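Long-range contacts in Xyn30D (Paenibacillus barcinonensis, PDB 4QB6), which binds glucuronic acid-bearing sugars through the calcium-dependent CBM35 domain described here, one part of a glucuronoxylan-specific enzyme that probably acts as an endo-1,4-beta-xylanase: residues V66-Y71 and E152-D157; K89-R94 and I159-S164; Y95-G100 and G123-W128. One frame throughout, in Å; residues are numbered along the deposited sequence.

Each contact uses one or both of the neighbouring strands 87-96 and 155-163 of one beta-sandwich sheet. Contact 2 pairs these strands directly. Contact 1 joins the start of 155-163 to strand 65-68, and contact 3 joins the end of 87-96 to the loop before strand 128-137. Contacts 1 and 3, whose centres lie about 11 Å apart, both touch the bound glucuronic acid: the first supplies its calcium ion, the second an aromatic face. They meet through a probable hydrogen bond from Ala-96 N to Asn-155 O (2.9 Å). Contact 2 has its centre about 19 Å from that of contact 1, yet a salt bridge links Arg-94 NH1 to Asp-157 OD2 (2.7 Å), beside the second calcium.

Contact 1 (V66-Y71 and E152-D157); sequences VNFNAY and EGPNMD. With CA (calcium ion), chain C; CA (calcium ion), chain D; GCU (alpha-D-glucopyranuronic acid), chain B.
Val-66 and Met-156 form an antiparallel hydrogen-bonded pair, each N reaching the other's O at 2.8 Å, and farther along Glu-152 N bonds to Tyr-71 O. Between these points a calcium ion joins the segments through Asn-67 OD1, Phe-68 O and both carboxylate oxygens of Glu-152, with two waters and O4 and O6A of glucuronic acid completing eight coordinating oxygens. Asn-67 suits its place because its amide does two jobs: with CG anti to the backbone N (chi1 180°), OD1 meets the metal at 2.4 Å while ND2 is held by Glu-54. Glu-152 OE1 also accepts from Gly-153 N (2.9 Å) on its anti lone pair, and Glu-152 CB lies over the centre of the Tyr-71 ring, 3.8 Å from its centroid. Gly-153 needs to be small, since a CB would collide with Phe-68, whose CD2 edge meets Pro-154 O in plane at 3.0 Å. Asn-155 turns its amide to the sugar's O3 and O4; with an alanine here that polar contact is likely to be lost, leaving the hexuronate to the calcium, Arg-102 and Tyr-57. Strand 65-68 pairs with 51-54 and strand 155-163 with 87-96, while Phe-68 and Met-156 pack against Ile-76 and Ile-146 on strands 72-83 and 140-149 of the other sheet.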
loop_
_atom_site.group_PDB
_atom_site.type_symbol
_atom_site.label_atom_id
_atom_site.label_comp_id
_atom_site.label_asym_id
_atom_site.label_seq_id
_atom_site.Cartn_x
_atom_site.Cartn_y
_atom_site.Cartn_z
ATOM N N VAL A 66 4.022 4.392 6.832
ATOM C CA VAL A 66 5.291 4.381 6.076
ATOM C C VAL A 66 5.372 5.615 5.196
ATOM O O VAL A 66 4.411 5.943 4.475
ATOM C CB VAL A 66 5.424 3.107 5.255
ATOM C CG1 VAL A 66 6.640 3.191 4.342
ATOM C CG2 VAL A 66 5.513 1.910 6.178
ATOM N N ASN A 67 6.523 6.269 5.229
ATOM C CA ASN A 67 6.836 7.376 4.391
ATOM C C ASN A 67 7.823 6.910 3.330
ATOM O O ASN A 67 8.933 6.468 3.663
ATOM C CB ASN A 67 7.442 8.472 5.281
ATOM C CG ASN A 67 7.822 9.685 4.512
ATOM O OD1 ASN A 67 7.750 9.697 3.303
ATOM N ND2 ASN A 67 8.263 10.727 5.202
ATOM N N PHE A 68 7.431 6.915 2.056
ATOM C CA PHE A 68 8.378 6.636 0.959
ATOM C C PHE A 68 9.353 7.781 0.859
ATOM O O PHE A 68 8.947 8.913 0.834
ATOM C CB PHE A 68 7.644 6.511 -0.385
ATOM C CG PHE A 68 6.636 5.381 -0.493
ATOM C CD1 PHE A 68 7.013 4.127 -0.978
ATOM C CD2 PHE A 68 5.286 5.601 -0.198
ATOM C CE1 PHE A 68 6.071 3.153 -1.168
ATOM C CE2 PHE A 68 4.364 4.587 -0.387
ATOM C CZ PHE A 68 4.756 3.366 -0.850
ATOM N N ASN A 69 10.641 7.497 0.750
ATOM C CA ASN A 69 11.593 8.611 0.643
ATOM C C ASN A 69 12.094 8.943 -0.725
ATOM O O ASN A 69 12.440 10.109 -0.984
ATOM C CB ASN A 69 12.776 8.381 1.550
ATOM C CG ASN A 69 12.382 8.405 3.001
ATOM O OD1 ASN A 69 12.631 7.458 3.712
ATOM N ND2 ASN A 69 11.674 9.457 3.411
ATOM N N ALA A 70 12.127 7.986 -1.619
ATOM C CA ALA A 70 12.702 8.194 -2.957
ATOM C C ALA A 70 11.621 8.359 -3.993
ATOM O O ALA A 70 10.583 7.653 -3.979
ATOM C CB ALA A 70 13.610 7.053 -3.345
ATOM N N TYR A 71 11.860 9.231 -4.955
ATOM C CA TYR A 71 10.902 9.464 -6.002
ATOM C C TYR A 71 10.689 8.231 -6.860
ATOM O O TYR A 71 9.558 8.031 -7.359
ATOM C CB TYR A 71 11.254 10.690 -6.869
ATOM C CG TYR A 71 10.692 11.952 -6.277
ATOM C CD1 TYR A 71 11.231 12.523 -5.136
ATOM C CD2 TYR A 71 9.600 12.575 -6.862
ATOM C CE1 TYR A 71 10.677 13.682 -4.599
ATOM C CE2 TYR A 71 9.044 13.705 -6.309
ATOM C CZ TYR A 71 9.590 14.244 -5.194
ATOM O OH TYR A 71 9.026 15.393 -4.665
ATOM N N GLU A 152 7.330 9.784 -6.306
ATOM C CA GLU A 152 7.363 9.506 -4.860
ATOM C C GLU A 152 6.049 8.787 -4.494
ATOM O O GLU A 152 5.422 8.156 -5.355
ATOM C CB GLU A 152 7.686 10.781 -4.050
ATOM C CG GLU A 152 8.735 10.601 -2.963
ATOM C CD GLU A 152 8.235 10.745 -1.542
ATOM O OE1 GLU A 152 7.152 10.211 -1.208
ATOM O OE2 GLU A 152 8.927 11.365 -0.703
ATOM N N GLY A 153 5.666 8.800 -3.231
ATOM C CA GLY A 153 4.477 8.034 -2.849
ATOM C C GLY A 153 3.658 8.708 -1.801
ATOM O O GLY A 153 4.125 9.581 -1.091
ATOM N N PRO A 154 2.415 8.261 -1.623
ATOM C CA PRO A 154 1.626 8.706 -0.491
ATOM C C PRO A 154 2.182 8.142 0.808
ATOM O O PRO A 154 2.850 7.116 0.789
ATOM C CB PRO A 154 0.265 8.110 -0.792
ATOM C CG PRO A 154 0.574 6.841 -1.491
ATOM C CD PRO A 154 1.791 7.144 -2.334
ATOM N N ASN A 155 1.898 8.767 1.936
ATOM C CA ASN A 155 2.204 8.139 3.193
ATOM C C ASN A 155 1.208 6.987 3.389
ATOM O O ASN A 155 -0.005 7.178 3.202
ATOM C CB ASN A 155 2.120 9.103 4.349
ATOM C CG ASN A 155 3.243 10.105 4.377
ATOM O OD1 ASN A 155 4.261 9.963 3.704
ATOM N ND2 ASN A 155 3.086 11.112 5.223
ATOM N N MET A 156 1.669 5.796 3.736
ATOM C CA MET A 156 0.860 4.589 3.645
ATOM C C MET A 156 0.610 4.017 5.012
ATOM O O MET A 156 1.556 3.681 5.740
ATOM C CB MET A 156 1.567 3.548 2.773
ATOM C CG MET A 156 0.725 2.322 2.464
ATOM S SD MET A 156 -0.802 2.653 1.593
ATOM C CE MET A 156 -0.273 3.297 0.079
ATOM N N ASP A 157 -0.656 3.900 5.394
ATOM C CA ASP A 157 -1.006 3.434 6.743
ATOM C C ASP A 157 -1.170 1.936 6.828
ATOM O O ASP A 157 -0.610 1.304 7.730
ATOM C CB ASP A 157 -2.283 4.136 7.209
ATOM C CG ASP A 157 -2.622 3.853 8.644
ATOM O OD1 ASP A 157 -1.754 3.448 9.432
ATOM O OD2 ASP A 157 -3.808 4.063 8.957
HETATM CA CA CA C . 7.565 10.820 1.238
HETATM CA CA CA D . -0.384 1.847 10.250
HETATM C C1 GCU B . 6.567 15.986 4.001
HETATM C C2 GCU B . 5.851 15.116 5.001
HETATM C C3 GCU B . 6.107 13.645 4.757
HETATM C C4 GCU B . 5.797 13.304 3.239
HETATM C C5 GCU B . 6.646 14.208 2.367
HETATM C C6 GCU B . 6.442 13.980 0.926
HETATM O O2 GCU B . 6.182 15.536 6.350
HETATM O O3 GCU B . 5.330 12.771 5.569
HETATM O O4 GCU B . 6.214 11.944 2.994
HETATM O O5 GCU B . 6.247 15.524 2.689
HETATM O O6A GCU B . 6.619 12.840 0.473
HETATM O O6B GCU B . 6.106 14.907 0.201
HETATM O O HOH W 1 5.583 9.366 1.309
HETATM O O HOH W 2 9.457 11.969 2.188
#

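Contact 2 (K89-R94 and I159-S164)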
loop_
_atom_site.group_PDB
_atom_site.type_symbol
_atom_site.label_atom_id
_atom_site.label_comp_id
_atom_site.label_asym_id
_atom_site.label_seq_id
_atom_site.Cartn_x
_atom_site.Cartn_y
_atom_site.Cartn_z
ATOM N N LYS A 89 -9.354 -10.017 -5.545
ATOM C CA LYS A 89 -9.394 -9.396 -4.232
ATOM C C LYS A 89 -9.528 -7.902 -4.341
ATOM O O LYS A 89 -8.924 -7.283 -5.249
ATOM C CB LYS A 89 -8.121 -9.696 -3.448
ATOM C CG LYS A 89 -7.724 -11.155 -3.386
ATOM C CD LYS A 89 -8.796 -12.081 -2.842
ATOM C CE LYS A 89 -8.357 -13.525 -2.929
ATOM N NZ LYS A 89 -9.456 -14.446 -2.562
ATOM N N ASN A 90 -10.279 -7.309 -3.425
ATOM C CA ASN A 90 -10.306 -5.862 -3.198
ATOM C C ASN A 90 -9.201 -5.516 -2.236
ATOM O O ASN A 90 -9.182 -6.027 -1.111
ATOM C CB ASN A 90 -11.643 -5.438 -2.604
ATOM C CG ASN A 90 -12.792 -5.639 -3.545
ATOM O OD1 ASN A 90 -12.637 -5.613 -4.739
ATOM N ND2 ASN A 90 -13.982 -5.867 -2.991
ATOM N N VAL A 91 -8.214 -4.747 -2.667
ATOM C CA VAL A 91 -7.132 -4.292 -1.816
ATOM C C VAL A 91 -7.343 -2.814 -1.580
ATOM O O VAL A 91 -7.297 -2.020 -2.536
ATOM C CB VAL A 91 -5.742 -4.578 -2.418
ATOM C CG1 VAL A 91 -4.659 -4.055 -1.508
ATOM C CG2 VAL A 91 -5.570 -6.075 -2.678
ATOM N N LYS A 92 -7.627 -2.452 -0.351
ATOM C CA LYS A 92 -7.970 -1.095 0.032
ATOM C C LYS A 92 -6.838 -0.482 0.806
ATOM O O LYS A 92 -6.512 -0.924 1.908
ATOM C CB LYS A 92 -9.269 -1.098 0.831
ATOM C CG LYS A 92 -9.699 0.291 1.303
ATOM C CD LYS A 92 -11.070 0.268 1.967
ATOM C CE LYS A 92 -11.109 -0.563 3.215
ATOM N NZ LYS A 92 -12.498 -0.561 3.772
ATOM N N PHE A 93 -6.197 0.522 0.235
ATOM C CA PHE A 93 -5.097 1.245 0.841
ATOM C C PHE A 93 -5.630 2.393 1.653
ATOM O O PHE A 93 -6.471 3.147 1.140
ATOM C CB PHE A 93 -4.192 1.850 -0.252
ATOM C CG PHE A 93 -3.570 0.839 -1.168
ATOM C CD1 PHE A 93 -4.222 0.421 -2.318
ATOM C CD2 PHE A 93 -2.331 0.287 -0.884
ATOM C CE1 PHE A 93 -3.634 -0.494 -3.152
ATOM C CE2 PHE A 93 -1.773 -0.653 -1.722
ATOM C CZ PHE A 93 -2.435 -1.042 -2.852
ATOM N N ARG A 94 -5.178 2.568 2.877
ATOM C CA ARG A 94 -5.465 3.761 3.682
ATOM C C ARG A 94 -4.198 4.583 3.663
ATOM O O ARG A 94 -3.123 4.095 4.060
ATOM C CB ARG A 94 -5.881 3.412 5.099
ATOM C CG ARG A 94 -6.336 4.636 5.905
ATOM C CD ARG A 94 -7.013 4.214 7.196
ATOM N NE ARG A 94 -7.657 5.335 7.916
ATOM C CZ ARG A 94 -7.110 5.996 8.906
ATOM N NH1 ARG A 94 -5.883 5.752 9.290
ATOM N NH2 ARG A 94 -7.783 6.967 9.528
ATOM N N ILE A 159 -3.149 -1.720 4.485
ATOM C CA ILE A 159 -4.038 -2.242 3.458
ATOM C C ILE A 159 -5.050 -3.171 4.077
ATOM O O ILE A 159 -4.809 -3.789 5.144
ATOM C CB ILE A 159 -3.311 -2.996 2.338
ATOM C CG1 ILE A 159 -2.485 -4.163 2.892
ATOM C CG2 ILE A 159 -2.487 -2.020 1.547
ATOM C CD1 ILE A 159 -1.875 -5.044 1.839
ATOM N N THR A 160 -6.212 -3.251 3.461
ATOM C CA THR A 160 -7.229 -4.259 3.831
ATOM C C THR A 160 -7.494 -5.080 2.612
ATOM O O THR A 160 -7.729 -4.526 1.525
ATOM C CB THR A 160 -8.494 -3.616 4.360
ATOM O OG1 THR A 160 -8.172 -2.792 5.481
ATOM C CG2 THR A 160 -9.524 -4.660 4.781
ATOM N N VAL A 161 -7.492 -6.393 2.742
ATOM C CA VAL A 161 -7.688 -7.317 1.621
ATOM C C VAL A 161 -8.971 -8.073 1.885
ATOM O O VAL A 161 -9.147 -8.654 2.970
ATOM C CB VAL A 161 -6.515 -8.305 1.526
ATOM C CG1 VAL A 161 -6.699 -9.254 0.358
ATOM C CG2 VAL A 161 -5.200 -7.535 1.408
ATOM N N THR A 162 -9.832 -8.117 0.890
ATOM C CA THR A 162 -11.157 -8.723 0.994
ATOM C C THR A 162 -11.381 -9.499 -0.300
ATOM O O THR A 162 -10.928 -9.108 -1.374
ATOM C CB THR A 162 -12.208 -7.604 1.204
ATOM O OG1 THR A 162 -11.869 -6.852 2.396
ATOM C CG2 THR A 162 -13.619 -8.153 1.308
ATOM N N ALA A 163 -12.057 -10.634 -0.235
ATOM C CA ALA A 163 -12.426 -11.328 -1.435
ATOM C C ALA A 163 -13.507 -10.544 -2.133
ATOM O O ALA A 163 -14.426 -10.062 -1.480
ATOM C CB ALA A 163 -12.939 -12.715 -1.096
ATOM N N SER A 164 -13.392 -10.385 -3.448
ATOM C CA SER A 164 -14.327 -9.518 -4.191
ATOM C C SER A 164 -15.686 -10.183 -4.337
ATOM O O SER A 164 -15.823 -11.402 -4.227
ATOM C CB SER A 164 -13.766 -9.147 -5.568
ATOM O OG SER A 164 -12.611 -8.324 -5.460
ATOM O OXT SER A 164 -16.685 -9.492 -4.564
HETATM O O HOH W 3 -7.367 -0.265 4.550
#
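Lys-92 O takes two donors, the backbone N of Thr-160 at 2.8 Å and a water at 2.9 Å; the same water lies 2.8 Å from Thr-160 OG1, a hydroxyl that also bonds to Thr-39. The return bond, Lys-92 N to Thr-160 O, is nearly straight at 173°. Two residues along, Asn-90 and Thr-162 exchange a second pair of backbone bonds, so the strands run as regular antiparallel neighbours. Their faces differ in character. Asn-90, Lys-92, Thr-160 and Thr-162 occupy the more polar one, where the aliphatic part of Lys-92 runs alongside Thr-160 and brings CE within 4.2 Å of Thr-160 CB. Val-91, Phe-93, Ile-159 and Val-161 line the buried one, where branched and aromatic groups fill the core. There Ile-159 carries CG1 between its backbone N and carbonyl carbon (chi1 57°), which leaves CG2 beside the N and 3.4 Å from Phe-93 CD2. Lys-89 bends at chi2 and brings its amine to Thr-85 O; with Val-161 it belongs to a separate beta-D-glucuronate site, seen in another structure of this protein, with no glucuronate bound there in this model. The pair forms the middle of a four-stranded sheet, with 38-41 beside 155-163 and 128-137 beside 87-96. Across the sandwich Ile-159 packs on Trp-78 and Ile-81 of strand 72-83, and Phe-93 meets Phe-119 edge-to-face.

Contact 3 (Y95-G100 and G123-W128); sequences YALESG and GSWSTW. With GCU (alpha-D-glucopyranuronic acid), chain B.
Glu-98 lies against one face of the indole of Trp-125, starting with CB, which sits over the five-membered ring 3.6 Å from its centroid. From there the chain runs extended, with CG anti to the backbone N (chi1 177°), and CG passes 4.1 Å from Gly-123 O. CD comes to 3.6 Å from Trp-125 NE1, the carboxylate turned 43° from the ring plane. At the tip OE2 lies beside Trp-125 CD1, while OE1 accepts from a water at 3.0 Å that in turn takes the NE1 proton in the plane of the indole. Glutamate thus offers its CB methylene to the ring and an anion to the water. The opposite indole face carries the glucuronic acid, whose C4 stands 3.7 Å above the plane: an aromatic platform for a sugar, a familiar device of carbohydrate-binding modules. Tyr-57 stacks on Trp-125 as well. The loop is shaped by a type I turn from Ser-124 to Thr-127, with Ser-124 OG accepting from Ser-126 N in an ST turn. Gly-123, whose N bonds to Leu-97 O, has backbone angles that would jam a CB against the preceding carbonyl. Ala-96 is small enough for its CB to sit over the six-membered ring of Trp-128 in a CH-pi contact, 3.9 Å from the centroid; Trp-128 NE1 is bonded to Pro-58 O.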
loop_
_atom_site.group_PDB
_atom_site.type_symbol
_atom_site.label_atom_id
_atom_site.label_comp_id
_atom_site.label_asym_id
_atom_site.label_seq_id
_atom_site.Cartn_x
_atom_site.Cartn_y
_atom_site.Cartn_z
ATOM N N TYR A 95 -4.295 5.826 3.191
ATOM C CA TYR A 95 -3.120 6.644 2.877
ATOM C C TYR A 95 -3.403 8.108 3.024
ATOM O O TYR A 95 -4.572 8.513 3.028
ATOM C CB TYR A 95 -2.638 6.350 1.429
ATOM C CG TYR A 95 -3.519 6.957 0.362
ATOM C CD1 TYR A 95 -4.685 6.333 -0.073
ATOM C CD2 TYR A 95 -3.201 8.180 -0.209
ATOM C CE1 TYR A 95 -5.491 6.917 -1.028
ATOM C CE2 TYR A 95 -4.000 8.756 -1.168
ATOM C CZ TYR A 95 -5.148 8.134 -1.554
ATOM O OH TYR A 95 -5.968 8.699 -2.536
ATOM N N ALA A 96 -2.354 8.917 3.090
ATOM C CA ALA A 96 -2.503 10.367 3.131
ATOM C C ALA A 96 -1.616 10.960 2.083
ATOM O O ALA A 96 -0.510 10.473 1.823
ATOM C CB ALA A 96 -2.164 10.893 4.515
ATOM N N LEU A 97 -2.078 12.024 1.461
ATOM C CA LEU A 97 -1.318 12.701 0.399
ATOM C C LEU A 97 -1.764 14.153 0.348
ATOM O O LEU A 97 -2.882 14.420 -0.100
ATOM C CB LEU A 97 -1.528 11.973 -0.938
ATOM C CG LEU A 97 -0.866 12.580 -2.167
ATOM C CD1 LEU A 97 0.598 12.887 -1.943
ATOM C CD2 LEU A 97 -1.040 11.633 -3.346
ATOM N N GLU A 98 -0.908 15.087 0.749
ATOM C CA GLU A 98 -1.390 16.469 0.860
ATOM C C GLU A 98 -1.871 17.058 -0.449
ATOM O O GLU A 98 -2.969 17.605 -0.505
ATOM C CB GLU A 98 -0.297 17.318 1.452
ATOM C CG GLU A 98 -0.583 18.823 1.584
ATOM C CD GLU A 98 0.630 19.556 2.164
ATOM O OE1 GLU A 98 1.637 19.785 1.452
ATOM O OE2 GLU A 98 0.613 19.870 3.364
ATOM N N SER A 99 -1.082 16.926 -1.503
ATOM C CA SER A 99 -1.466 17.470 -2.802
ATOM C C SER A 99 -0.873 16.644 -3.915
ATOM O O SER A 99 0.114 15.927 -3.742
ATOM C CB SER A 99 -1.021 18.925 -2.964
ATOM O OG SER A 99 0.389 19.004 -3.012
ATOM N N GLY A 100 -1.499 16.750 -5.065
ATOM C CA GLY A 100 -1.013 16.073 -6.266
ATOM C C GLY A 100 -1.373 14.612 -6.313
ATOM O O GLY A 100 -1.920 14.068 -5.339
ATOM N N GLY A 123 -5.644 15.931 0.529
ATOM C CA GLY A 123 -5.774 17.336 0.964
ATOM C C GLY A 123 -4.906 17.751 2.124
ATOM O O GLY A 123 -4.639 18.944 2.345
ATOM N N SER A 124 -4.464 16.747 2.889
ATOM C CA SER A 124 -3.697 16.958 4.109
ATOM C C SER A 124 -2.887 15.712 4.438
ATOM O O SER A 124 -3.349 14.600 4.211
ATOM C CB SER A 124 -4.615 17.267 5.298
ATOM O OG SER A 124 -3.837 17.300 6.480
ATOM N N TRP A 125 -1.718 15.891 5.050
ATOM C CA TRP A 125 -0.986 14.740 5.522
ATOM C C TRP A 125 -1.657 14.057 6.709
ATOM O O TRP A 125 -1.285 12.957 7.078
ATOM C CB TRP A 125 0.470 15.053 5.860
ATOM C CG TRP A 125 1.284 15.490 4.698
ATOM C CD1 TRP A 125 1.868 16.701 4.528
ATOM C CD2 TRP A 125 1.644 14.689 3.556
ATOM N NE1 TRP A 125 2.549 16.709 3.320
ATOM C CE2 TRP A 125 2.428 15.491 2.718
ATOM C CE3 TRP A 125 1.355 13.383 3.153
ATOM C CZ2 TRP A 125 2.921 15.032 1.500
ATOM C CZ3 TRP A 125 1.876 12.930 1.971
ATOM C CH2 TRP A 125 2.628 13.770 1.145
ATOM N N SER A 126 -2.684 14.704 7.291
ATOM C CA SER A 126 -3.488 14.025 8.321
ATOM C C SER A 126 -4.920 13.743 7.885
ATOM O O SER A 126 -5.765 13.413 8.708
ATOM C CB SER A 126 -3.407 14.718 9.683
ATOM O OG SER A 126 -4.123 15.934 9.722
ATOM N N THR A 127 -5.174 13.810 6.583
ATOM C CA THR A 127 -6.429 13.305 6.015
ATOM C C THR A 127 -6.111 11.943 5.418
ATOM O O THR A 127 -5.385 11.833 4.408
ATOM C CB THR A 127 -7.038 14.195 4.950
ATOM O OG1 THR A 127 -7.341 15.453 5.571
ATOM C CG2 THR A 127 -8.299 13.575 4.374
ATOM N N TRP A 128 -6.656 10.906 6.018
ATOM C CA TRP A 128 -6.431 9.534 5.596
ATOM C C TRP A 128 -7.574 9.101 4.724
ATOM O O TRP A 128 -8.708 8.952 5.200
ATOM C CB TRP A 128 -6.282 8.630 6.813
ATOM C CG TRP A 128 -5.112 9.017 7.650
ATOM C CD1 TRP A 128 -5.127 9.849 8.723
ATOM C CD2 TRP A 128 -3.735 8.652 7.446
ATOM N NE1 TRP A 128 -3.852 9.995 9.215
ATOM C CE2 TRP A 128 -2.978 9.259 8.459
ATOM C CE3 TRP A 128 -3.075 7.832 6.518
ATOM C CZ2 TRP A 128 -1.603 9.116 8.544
ATOM C CZ3 TRP A 128 -1.715 7.714 6.598
ATOM C CH2 TRP A 128 -1.006 8.313 7.618
HETATM C C1 GCU B . 6.567 15.986 4.001
HETATM C C2 GCU B . 5.851 15.116 5.001
HETATM C C3 GCU B . 6.107 13.645 4.757
HETATM C C4 GCU B . 5.797 13.304 3.239
HETATM C C5 GCU B . 6.646 14.208 2.367
HETATM C C6 GCU B . 6.442 13.980 0.926
HETATM O O2 GCU B . 6.182 15.536 6.350
HETATM O O3 GCU B . 5.330 12.771 5.569
HETATM O O4 GCU B . 6.214 11.944 2.994
HETATM O O5 GCU B . 6.247 15.524 2.689
HETATM O O6A GCU B . 6.619 12.840 0.473
HETATM O O6B GCU B . 6.106 14.907 0.201
HETATM O O HOH W 4 -0.830 18.377 6.154
HETATM O O HOH W 5 4.334 18.939 2.503
#